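Local coordinates for protein MNMC2 (Aquifex aeolicus, PDB 3VYW) that methylates modified wobble uridines of tRNA with S-adenosylmethionine, working without the oxidase domain to which such enzymes are usually fused, at residues D188-D193 with G220-Y225; R99-G104 with I130-E135; L238-G243 with A257-P262. One frame throughout, in Å; residues are numbered along the deposited sequence.

One mixed sheet carries all three contacts, and their chemistry follows their place in it. Interactions 1 and 2 are buried parallel pairs in the middle of the sheet; their inner strands, 187-192 and 97-103, are themselves neighbours joined by backbone hydrogen bonds. Both reach S-adenosylmethionine at the C-terminal ends of their strands, interaction 1 through a carboxylate, interaction 2 through a glycine carbonyl and an acidic side chain. Interaction 3 is antiparallel, partly exposed, and lies away from the cofactor at the other side of interaction 1, where strands 220-224 and 253-258 adjoin. Here an aromatic-aliphatic contact and a lysine chain at the surface replace the polar groups of the pocket.

Interaction 1 (D188-D193 with G220-Y225); sequences DAVFHD and GYWVSY. With SAM (S-adenosylmethionine), chain E.
V190 is held at both ends of its backbone by the strand beside it: its N-H goes to Y221 O (V190 N to Y221 O, 3.0 Å) and its carbonyl receives the amide of V223 (V223 N to V190 O, 3.1 Å). The same exchange runs on in both directions, from Y221 N to D188 O and from H192 N to V223 O. Where the strands end, a side chain takes over. With OG anti to its backbone N (chi1 -180°), S224 OG donates to H192 O at 3.1 Å, nearly in line with the carbonyl bond, and also bonds to the amide of S226. These are two adjacent parallel strands in the Rossmann-like sheet of S-adenosylmethionine-dependent methyltransferases, and the cofactor lies beyond the C-terminal end of strand 189-192. There D193 OD2 accepts the cofactor's amino N at 3.0 Å and takes a weak second bond from N110. The other oxygen, D193 OD1, sits at the ring edge of Y225, 3.3 Å from Y225 CE2, the carboxylate and ring planes being 70° apart; the Y225 hydroxyl is bonded to A194 O. On the side of the sheet that carries V190, W222 CZ2 lies over one face of the H192 imidazole, 3.5 Å from H192 CG, while H192 NE2 is satisfied by L203 O. On the opposite side, V223 CG2 touches the edge of the F191 ring, 3.5 Å from F191 CD2. At the far end the D188 carboxylate is occupied by a salt bridge to R95 and by the amide of R99.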
loop_
_atom_site.group_PDB
_atom_site.type_symbol
_atom_site.label_atom_id
_atom_site.label_comp_id
_atom_site.label_asym_id
_atom_site.label_seq_id
_atom_site.Cartn_x
_atom_site.Cartn_y
_atom_site.Cartn_z
ATOM N N ASP A 188 10.018 -11.947 -3.887
ATOM C CA ASP A 188 11.173 -11.307 -3.303
ATOM C C ASP A 188 10.904 -9.971 -2.658
ATOM O O ASP A 188 11.509 -9.637 -1.690
ATOM C CB ASP A 188 12.294 -11.219 -4.305
ATOM C CG ASP A 188 12.826 -12.537 -4.633
ATOM O OD1 ASP A 188 13.373 -13.171 -3.742
ATOM O OD2 ASP A 188 12.686 -12.975 -5.768
ATOM N N ALA A 189 10.038 -9.188 -3.269
ATOM C CA ALA A 189 9.645 -7.911 -2.771
ATOM C C ALA A 189 8.170 -7.779 -2.888
ATOM O O ALA A 189 7.617 -8.162 -3.865
ATOM C CB ALA A 189 10.296 -6.834 -3.579
ATOM N N VAL A 190 7.533 -7.208 -1.887
ATOM C CA VAL A 190 6.175 -6.765 -2.015
ATOM C C VAL A 190 6.202 -5.278 -1.920
ATOM O O VAL A 190 6.662 -4.763 -0.972
ATOM C CB VAL A 190 5.327 -7.239 -0.865
ATOM C CG1 VAL A 190 3.913 -6.727 -1.001
ATOM C CG2 VAL A 190 5.383 -8.730 -0.749
ATOM N N PHE A 191 5.721 -4.593 -2.928
ATOM C CA PHE A 191 5.664 -3.164 -2.872
ATOM C C PHE A 191 4.264 -2.834 -2.495
ATOM O O PHE A 191 3.402 -2.933 -3.287
ATOM C CB PHE A 191 5.906 -2.577 -4.241
ATOM C CG PHE A 191 7.307 -2.659 -4.708
ATOM C CD1 PHE A 191 7.584 -2.537 -6.039
ATOM C CD2 PHE A 191 8.335 -2.854 -3.842
ATOM C CE1 PHE A 191 8.857 -2.614 -6.490
ATOM C CE2 PHE A 191 9.610 -2.917 -4.285
ATOM C CZ PHE A 191 9.873 -2.802 -5.608
ATOM N N HIS A 192 4.035 -2.445 -1.271
ATOM C CA HIS A 192 2.708 -2.263 -0.840
ATOM C C HIS A 192 2.340 -0.844 -0.868
ATOM O O HIS A 192 2.558 -0.137 0.068
ATOM C CB HIS A 192 2.624 -2.788 0.558
ATOM C CG HIS A 192 1.246 -3.092 1.001
ATOM N ND1 HIS A 192 0.854 -4.290 1.271
ATOM C CD2 HIS A 192 0.181 -2.287 1.205
ATOM C CE1 HIS A 192 -0.401 -4.274 1.624
ATOM N NE2 HIS A 192 -0.875 -3.080 1.624
ATOM N N ASP A 193 1.723 -0.420 -1.940
ATOM C CA ASP A 193 1.534 0.979 -2.179
ATOM C C ASP A 193 0.112 1.327 -2.458
ATOM O O ASP A 193 -0.245 1.631 -3.551
ATOM C CB ASP A 193 2.370 1.391 -3.356
ATOM C CG ASP A 193 2.608 2.837 -3.399
ATOM O OD1 ASP A 193 2.359 3.497 -2.415
ATOM O OD2 ASP A 193 3.035 3.329 -4.420
ATOM N N GLY A 220 12.222 -12.514 1.719
ATOM C CA GLY A 220 11.704 -11.362 1.055
ATOM C C GLY A 220 11.329 -10.258 2.001
ATOM O O GLY A 220 11.070 -10.483 3.152
ATOM N N TYR A 221 11.248 -9.068 1.446
ATOM C CA TYR A 221 10.955 -7.832 2.131
ATOM C C TYR A 221 9.634 -7.195 1.699
ATOM O O TYR A 221 9.311 -7.153 0.556
ATOM C CB TYR A 221 12.088 -6.849 1.881
ATOM C CG TYR A 221 13.327 -7.169 2.637
ATOM C CD1 TYR A 221 14.331 -7.902 2.073
ATOM C CD2 TYR A 221 13.488 -6.757 3.927
ATOM C CE1 TYR A 221 15.459 -8.202 2.771
ATOM C CE2 TYR A 221 14.614 -7.051 4.626
ATOM C CZ TYR A 221 15.598 -7.774 4.041
ATOM O OH TYR A 221 16.710 -8.058 4.756
ATOM N N TRP A 222 8.897 -6.687 2.662
ATOM C CA TRP A 222 7.681 -5.986 2.413
ATOM C C TRP A 222 7.915 -4.543 2.682
ATOM O O TRP A 222 8.384 -4.203 3.717
ATOM C CB TRP A 222 6.641 -6.529 3.343
ATOM C CG TRP A 222 5.296 -5.876 3.328
ATOM C CD1 TRP A 222 4.165 -6.351 2.763
ATOM C CD2 TRP A 222 4.878 -4.658 3.999
ATOM N NE1 TRP A 222 3.133 -5.533 2.992
ATOM C CE2 TRP A 222 3.492 -4.499 3.707
ATOM C CE3 TRP A 222 5.506 -3.705 4.743
ATOM C CZ2 TRP A 222 2.768 -3.434 4.166
ATOM C CZ3 TRP A 222 4.774 -2.626 5.177
ATOM C CH2 TRP A 222 3.439 -2.501 4.900
ATOM N N VAL A 223 7.612 -3.685 1.736
ATOM C CA VAL A 223 7.909 -2.283 1.874
ATOM C C VAL A 223 6.739 -1.344 1.640
ATOM O O VAL A 223 5.918 -1.565 0.799
ATOM C CB VAL A 223 9.084 -1.862 0.990
ATOM C CG1 VAL A 223 10.331 -2.553 1.412
ATOM C CG2 VAL A 223 8.812 -2.136 -0.454
ATOM N N SER A 224 6.675 -0.292 2.420
ATOM C CA SER A 224 5.706 0.727 2.205
ATOM C C SER A 224 6.212 2.049 2.698
ATOM O O SER A 224 7.049 2.107 3.538
ATOM C CB SER A 224 4.407 0.362 2.887
ATOM O OG SER A 224 3.457 1.343 2.686
ATOM N N TYR A 225 5.681 3.117 2.154
ATOM C CA TYR A 225 5.897 4.448 2.641
ATOM C C TYR A 225 5.287 4.662 4.007
ATOM O O TYR A 225 5.682 5.515 4.721
ATOM C CB TYR A 225 5.362 5.465 1.652
ATOM C CG TYR A 225 3.895 5.426 1.581
ATOM C CD1 TYR A 225 3.134 6.142 2.437
ATOM C CD2 TYR A 225 3.273 4.612 0.702
ATOM C CE1 TYR A 225 1.792 6.073 2.400
ATOM C CE2 TYR A 225 1.932 4.534 0.662
ATOM C CZ TYR A 225 1.202 5.277 1.515
ATOM O OH TYR A 225 -0.133 5.200 1.480
HETATM N N SAM E . 1.925 2.280 -6.971
HETATM C CA SAM E . 1.481 3.347 -7.785
HETATM C C SAM E . 2.708 3.822 -8.461
HETATM O O SAM E . 2.692 4.602 -9.381
HETATM O OXT SAM E . 3.754 3.369 -8.101
HETATM C CB SAM E . 0.745 4.281 -6.849
HETATM C CG SAM E . -0.641 3.670 -6.611
HETATM S SD SAM E . -1.663 4.464 -5.600
HETATM C CE SAM E . -0.856 4.838 -4.236
HETATM C "C5'" SAM E . -2.919 3.491 -5.126
HETATM C "C4'" SAM E . -3.473 2.518 -6.174
HETATM O "O4'" SAM E . -4.149 1.458 -5.525
HETATM C "C3'" SAM E . -4.507 3.117 -7.104
HETATM O "O3'" SAM E . -4.289 2.655 -8.419
HETATM C "C2'" SAM E . -5.812 2.548 -6.619
HETATM O "O2'" SAM E . -6.727 2.444 -7.674
HETATM C "C1'" SAM E . -5.398 1.200 -6.131
HETATM N N9 SAM E . -6.363 0.542 -5.224
HETATM C C8 SAM E . -6.973 1.053 -4.181
HETATM N N7 SAM E . -7.756 0.175 -3.586
HETATM C C5 SAM E . -7.666 -0.938 -4.251
HETATM C C6 SAM E . -8.241 -2.273 -4.152
HETATM N N6 SAM E . -9.098 -2.605 -3.202
HETATM N N1 SAM E . -7.888 -3.153 -5.044
HETATM C C2 SAM E . -7.042 -2.872 -5.989
HETATM N N3 SAM E . -6.505 -1.699 -6.138
HETATM C C4 SAM E . -6.762 -0.695 -5.325
#

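Interaction 2 (R99-G104 with I130-E135); sequences RILDVG and ISFEKE. With SAM (S-adenosylmethionine), chain E.
D102 and S131 face each other on one side of this parallel pair, with L101, I130 and F132 on the other. D102 CG and S131 OG are both anti to their backbone N (chi1 -165° and -167°), which sets the serine hydroxyl between two acceptors of a single residue: S131 OG lies 3.1 Å from D102 OD2 and 3.2 Å from D102 O, and its one proton could serve either. On the apolar side, L101 and F132 meet at an oblique angle. One methyl does most of the work, L101 CD2 coming within 3.6 Å of F132 CE1 while also lying against I130 O and I130 CB.

Between these two sides the backbone bond from D102 N to I130 O is short, 2.8 Å, but those from F132 N to D102 O and from G104 N to F132 O are bent and weak. Beyond them comes the cofactor. G104, at a positive phi that calls for glycine, opens the glycine-rich turn of the methyltransferase fold and accepts the cofactor's amino N on G104 O at 2.8 Å. E133, its chain bent at chi2 (39°), holds the ribose as the acidic residue at the C-terminal end of the second strand does in class I methyltransferases: E133 OE1 accepts from O2' of the cofactor at 2.8 Å and from E135 N at 2.7 Å. K134 lays its aliphatic chain over one adenine face, K134 CD being 3.4 Å from C5 of the cofactor.

Helix 109-121 connects the two strands in a beta-alpha-beta unit. Strand 187-192 flanks 97-103, strand 166-172 flanks 126-133; F132 packs on helix 175-178, and L101 and V103 rest on I212 of helix 206-213.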
loop_
_atom_site.group_PDB
_atom_site.type_symbol
_atom_site.label_atom_id
_atom_site.label_comp_id
_atom_site.label_asym_id
_atom_site.label_seq_id
_atom_site.Cartn_x
_atom_site.Cartn_y
_atom_site.Cartn_z
ATOM N N ARG A 99 11.120 -11.760 -8.202
ATOM C CA ARG A 99 9.687 -11.647 -8.191
ATOM C C ARG A 99 9.155 -10.516 -7.326
ATOM O O ARG A 99 9.450 -10.426 -6.178
ATOM C CB ARG A 99 9.087 -12.944 -7.712
ATOM C CG ARG A 99 9.789 -14.161 -8.233
ATOM C CD ARG A 99 8.848 -15.327 -8.265
ATOM N NE ARG A 99 9.343 -16.412 -9.086
ATOM C CZ ARG A 99 10.501 -17.018 -8.908
ATOM N NH1 ARG A 99 11.297 -16.640 -7.941
ATOM N NH2 ARG A 99 10.863 -17.996 -9.706
ATOM N N ILE A 100 8.341 -9.666 -7.909
ATOM C CA ILE A 100 7.725 -8.598 -7.174
ATOM C C ILE A 100 6.228 -8.693 -7.127
ATOM O O ILE A 100 5.589 -8.838 -8.120
ATOM C CB ILE A 100 8.058 -7.261 -7.792
ATOM C CG1 ILE A 100 9.546 -7.095 -7.877
ATOM C CG2 ILE A 100 7.440 -6.152 -6.987
ATOM C CD1 ILE A 100 9.942 -5.823 -8.546
ATOM N N LEU A 101 5.684 -8.572 -5.939
ATOM C CA LEU A 101 4.267 -8.490 -5.736
ATOM C C LEU A 101 3.952 -7.030 -5.582
ATOM O O LEU A 101 4.422 -6.403 -4.708
ATOM C CB LEU A 101 3.915 -9.233 -4.465
ATOM C CG LEU A 101 2.686 -10.091 -4.407
ATOM C CD1 LEU A 101 1.888 -9.894 -3.155
ATOM C CD2 LEU A 101 1.850 -9.815 -5.603
ATOM N N ASP A 102 3.165 -6.474 -6.476
ATOM C CA ASP A 102 2.909 -5.055 -6.444
ATOM C C ASP A 102 1.502 -4.743 -6.049
ATOM O O ASP A 102 0.608 -5.051 -6.751
ATOM C CB ASP A 102 3.175 -4.486 -7.813
ATOM C CG ASP A 102 3.293 -3.022 -7.809
ATOM O OD1 ASP A 102 3.892 -2.510 -6.885
ATOM O OD2 ASP A 102 2.798 -2.360 -8.716
ATOM N N VAL A 103 1.317 -4.080 -4.929
ATOM C CA VAL A 103 -0.005 -3.757 -4.458
ATOM C C VAL A 103 -0.396 -2.358 -4.883
ATOM O O VAL A 103 0.006 -1.416 -4.299
ATOM C CB VAL A 103 -0.029 -3.829 -2.937
ATOM C CG1 VAL A 103 -1.297 -3.281 -2.400
ATOM C CG2 VAL A 103 0.165 -5.219 -2.441
ATOM N N GLY A 104 -1.184 -2.255 -5.933
ATOM C CA GLY A 104 -1.584 -0.998 -6.518
ATOM C C GLY A 104 -0.734 -0.569 -7.675
ATOM O O GLY A 104 0.267 0.031 -7.496
ATOM N N ILE A 130 3.546 -9.332 -10.511
ATOM C CA ILE A 130 2.112 -9.380 -10.398
ATOM C C ILE A 130 1.610 -8.153 -9.684
ATOM O O ILE A 130 2.026 -7.841 -8.617
ATOM C CB ILE A 130 1.682 -10.600 -9.612
ATOM C CG1 ILE A 130 2.131 -11.843 -10.340
ATOM C CG2 ILE A 130 0.194 -10.589 -9.404
ATOM C CD1 ILE A 130 1.698 -13.117 -9.692
ATOM N N SER A 131 0.673 -7.471 -10.293
ATOM C CA SER A 131 0.151 -6.259 -9.728
ATOM C C SER A 131 -1.339 -6.273 -9.612
ATOM O O SER A 131 -1.979 -7.062 -10.206
ATOM C CB SER A 131 0.594 -5.081 -10.528
ATOM O OG SER A 131 0.322 -3.944 -9.793
ATOM N N PHE A 132 -1.882 -5.418 -8.783
ATOM C CA PHE A 132 -3.285 -5.408 -8.497
ATOM C C PHE A 132 -3.755 -4.025 -8.758
ATOM O O PHE A 132 -3.149 -3.110 -8.356
ATOM C CB PHE A 132 -3.510 -5.753 -7.033
ATOM C CG PHE A 132 -3.123 -7.150 -6.679
ATOM C CD1 PHE A 132 -1.944 -7.411 -6.044
ATOM C CD2 PHE A 132 -3.935 -8.192 -6.997
ATOM C CE1 PHE A 132 -1.581 -8.696 -5.747
ATOM C CE2 PHE A 132 -3.584 -9.472 -6.691
ATOM C CZ PHE A 132 -2.404 -9.727 -6.072
ATOM N N GLU A 133 -4.805 -3.855 -9.510
ATOM C CA GLU A 133 -5.296 -2.531 -9.753
ATOM C C GLU A 133 -6.768 -2.570 -10.003
ATOM O O GLU A 133 -7.183 -3.149 -10.946
ATOM C CB GLU A 133 -4.584 -1.960 -10.960
ATOM C CG GLU A 133 -4.887 -0.525 -11.292
ATOM C CD GLU A 133 -5.032 0.387 -10.106
ATOM O OE1 GLU A 133 -6.103 0.905 -9.887
ATOM O OE2 GLU A 133 -4.068 0.644 -9.422
ATOM N N LYS A 134 -7.553 -2.001 -9.118
ATOM C CA LYS A 134 -8.973 -1.834 -9.329
ATOM C C LYS A 134 -9.427 -0.801 -10.327
ATOM O O LYS A 134 -10.484 -0.930 -10.875
ATOM C CB LYS A 134 -9.743 -1.743 -8.031
ATOM C CG LYS A 134 -9.896 -0.379 -7.416
ATOM C CD LYS A 134 -10.471 -0.551 -6.043
ATOM C CE LYS A 134 -11.263 0.633 -5.598
ATOM N NZ LYS A 134 -12.243 0.168 -4.613
ATOM N N GLU A 135 -8.637 0.236 -10.521
ATOM C CA GLU A 135 -8.956 1.321 -11.418
ATOM C C GLU A 135 -7.801 1.667 -12.323
ATOM O O GLU A 135 -7.170 2.663 -12.133
ATOM C CB GLU A 135 -9.341 2.552 -10.624
ATOM C CG GLU A 135 -9.664 3.783 -11.453
ATOM C CD GLU A 135 -10.051 4.993 -10.628
ATOM O OE1 GLU A 135 -10.173 6.066 -11.189
ATOM O OE2 GLU A 135 -10.261 4.890 -9.429
HETATM N N SAM E . 1.925 2.280 -6.971
HETATM C CA SAM E . 1.481 3.347 -7.785
HETATM C C SAM E . 2.708 3.822 -8.461
HETATM O O SAM E . 2.692 4.602 -9.381
HETATM O OXT SAM E . 3.754 3.369 -8.101
HETATM C CB SAM E . 0.745 4.281 -6.849
HETATM C CG SAM E . -0.641 3.670 -6.611
HETATM S SD SAM E . -1.663 4.464 -5.600
HETATM C CE SAM E . -0.856 4.838 -4.236
HETATM C "C5'" SAM E . -2.919 3.491 -5.126
HETATM C "C4'" SAM E . -3.473 2.518 -6.174
HETATM O "O4'" SAM E . -4.149 1.458 -5.525
HETATM C "C3'" SAM E . -4.507 3.117 -7.104
HETATM O "O3'" SAM E . -4.289 2.655 -8.419
HETATM C "C2'" SAM E . -5.812 2.548 -6.619
HETATM O "O2'" SAM E . -6.727 2.444 -7.674
HETATM C "C1'" SAM E . -5.398 1.200 -6.131
HETATM N N9 SAM E . -6.363 0.542 -5.224
HETATM C C8 SAM E . -6.973 1.053 -4.181
HETATM N N7 SAM E . -7.756 0.175 -3.586
HETATM C C5 SAM E . -7.666 -0.938 -4.251
HETATM C C6 SAM E . -8.241 -2.273 -4.152
HETATM N N6 SAM E . -9.098 -2.605 -3.202
HETATM N N1 SAM E . -7.888 -3.153 -5.044
HETATM C C2 SAM E . -7.042 -2.872 -5.989
HETATM N N3 SAM E . -6.505 -1.699 -6.138
HETATM C C4 SAM E . -6.762 -0.695 -5.325
#

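Interaction 3 (L238-G243 with A257-P262); sequences LGFKVG and ASLKAP
F240 and L259 meet at the open end of a beta hairpin formed by strands 241-246 and 253-258, just after a Schellman motif at G239 has closed helix 229-237. Between residues 238-243 and 257-262 the hydrogen bonds belong to one antiparallel hydrogen-bonded pair, K241 with S258: K241 N donates almost straight to S258 O (2.8 Å, 174° at the hydrogen), and S258 N returns a longer bond to K241 O.

The apolar contact is a CH-pi interaction. L259 CD2 stands over the centre of the F240 ring, 3.8 Å from its centroid, while A257 CB comes obliquely to F240 CD2 at 3.9 Å. A leucine in place of F240 would probably take away the flat face on which the L259 methyl rests, leaving that methyl free to shift.

The exposed lysine contributes its chain more than its charge. With CG anti to the carbonyl carbon (chi1 -67°), K241 runs beside the turn that follows strand 253-258, and K241 CD reaches within 3.3 Å of A261 O. That turn is fixed by an ST motif: S258 OG, also bonded to G220 O of the next strand, accepts the amide of A261 at 2.7 Å from A261 N.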
loop_
_atom_site.group_PDB
_atom_site.type_symbol
_atom_site.label_atom_id
_atom_site.label_comp_id
_atom_site.label_asym_id
_atom_site.label_seq_id
_atom_site.Cartn_x
_atom_site.Cartn_y
_atom_site.Cartn_z
ATOM N N LEU A 238 1.457 -11.115 12.404
ATOM C CA LEU A 238 1.624 -12.110 11.373
ATOM C C LEU A 238 3.009 -12.696 11.370
ATOM O O LEU A 238 3.287 -13.613 10.672
ATOM C CB LEU A 238 1.300 -11.516 10.025
ATOM C CG LEU A 238 -0.155 -11.188 9.773
ATOM C CD1 LEU A 238 -0.330 -10.470 8.474
ATOM C CD2 LEU A 238 -0.989 -12.434 9.769
ATOM N N GLY A 239 3.852 -12.198 12.230
ATOM C CA GLY A 239 5.180 -12.712 12.365
ATOM C C GLY A 239 6.303 -12.049 11.653
ATOM O O GLY A 239 7.371 -12.537 11.677
ATOM N N PHE A 240 6.057 -10.926 11.030
ATOM C CA PHE A 240 7.104 -10.167 10.409
ATOM C C PHE A 240 7.956 -9.473 11.423
ATOM O O PHE A 240 7.528 -9.199 12.491
ATOM C CB PHE A 240 6.521 -9.126 9.482
ATOM C CG PHE A 240 5.871 -9.683 8.285
ATOM C CD1 PHE A 240 4.557 -9.966 8.300
ATOM C CD2 PHE A 240 6.568 -9.887 7.138
ATOM C CE1 PHE A 240 3.947 -10.468 7.207
ATOM C CE2 PHE A 240 5.967 -10.400 6.037
ATOM C CZ PHE A 240 4.648 -10.684 6.070
ATOM N N LYS A 241 9.182 -9.197 11.040
ATOM C CA LYS A 241 10.071 -8.350 11.767
ATOM C C LYS A 241 9.807 -7.024 11.151
ATOM O O LYS A 241 9.734 -6.914 9.980
ATOM C CB LYS A 241 11.509 -8.736 11.497
ATOM C CG LYS A 241 11.933 -10.085 12.029
ATOM C CD LYS A 241 13.133 -10.603 11.256
ATOM C CE LYS A 241 14.056 -11.381 12.153
ATOM N NZ LYS A 241 15.495 -11.152 11.886
ATOM N N VAL A 242 9.620 -6.012 11.951
ATOM C CA VAL A 242 9.211 -4.740 11.448
ATOM C C VAL A 242 10.233 -3.682 11.743
ATOM O O VAL A 242 10.672 -3.543 12.831
ATOM C CB VAL A 242 7.861 -4.360 12.044
ATOM C CG1 VAL A 242 7.319 -3.123 11.400
ATOM C CG2 VAL A 242 6.901 -5.499 11.913
ATOM N N GLY A 243 10.599 -2.938 10.732
ATOM C CA GLY A 243 11.648 -1.971 10.802
ATOM C C GLY A 243 11.335 -0.736 10.028
ATOM O O GLY A 243 10.330 -0.650 9.387
ATOM N N ALA A 257 9.591 -4.846 6.264
ATOM C CA ALA A 257 9.239 -6.060 6.945
ATOM C C ALA A 257 9.814 -7.295 6.295
ATOM O O ALA A 257 9.977 -7.366 5.121
ATOM C CB ALA A 257 7.743 -6.175 7.057
ATOM N N SER A 258 10.161 -8.271 7.094
ATOM C CA SER A 258 10.499 -9.557 6.573
ATOM C C SER A 258 10.165 -10.593 7.588
ATOM O O SER A 258 10.263 -10.360 8.746
ATOM C CB SER A 258 11.966 -9.612 6.238
ATOM O OG SER A 258 12.317 -10.898 5.846
ATOM N N LEU A 259 9.718 -11.749 7.155
ATOM C CA LEU A 259 9.553 -12.841 8.062
ATOM C C LEU A 259 10.860 -13.317 8.626
ATOM O O LEU A 259 10.975 -13.542 9.781
ATOM C CB LEU A 259 8.912 -13.979 7.331
ATOM C CG LEU A 259 7.537 -13.686 6.862
ATOM C CD1 LEU A 259 7.096 -14.776 5.932
ATOM C CD2 LEU A 259 6.637 -13.648 8.058
ATOM N N LYS A 260 11.838 -13.525 7.773
ATOM C CA LYS A 260 13.124 -13.983 8.238
ATOM C C LYS A 260 14.374 -13.197 7.886
ATOM O O LYS A 260 15.393 -13.471 8.433
ATOM C CB LYS A 260 13.323 -15.436 7.870
ATOM C CG LYS A 260 13.095 -16.373 9.016
ATOM C CD LYS A 260 11.681 -16.844 9.053
ATOM C CE LYS A 260 11.587 -18.136 9.815
ATOM N NZ LYS A 260 10.840 -18.026 11.083
ATOM N N ALA A 261 14.328 -12.253 6.975
ATOM C CA ALA A 261 15.506 -11.436 6.715
ATOM C C ALA A 261 15.680 -10.298 7.700
ATOM O O ALA A 261 14.808 -10.024 8.460
ATOM C CB ALA A 261 15.500 -10.925 5.306
ATOM N N PRO A 262 16.829 -9.668 7.710
ATOM C CA PRO A 262 17.080 -8.571 8.624
ATOM C C PRO A 262 16.420 -7.290 8.229
ATOM O O PRO A 262 16.321 -6.979 7.068
ATOM C CB PRO A 262 18.591 -8.417 8.581
ATOM C CG PRO A 262 19.032 -9.192 7.420
ATOM C CD PRO A 262 18.072 -10.309 7.320
#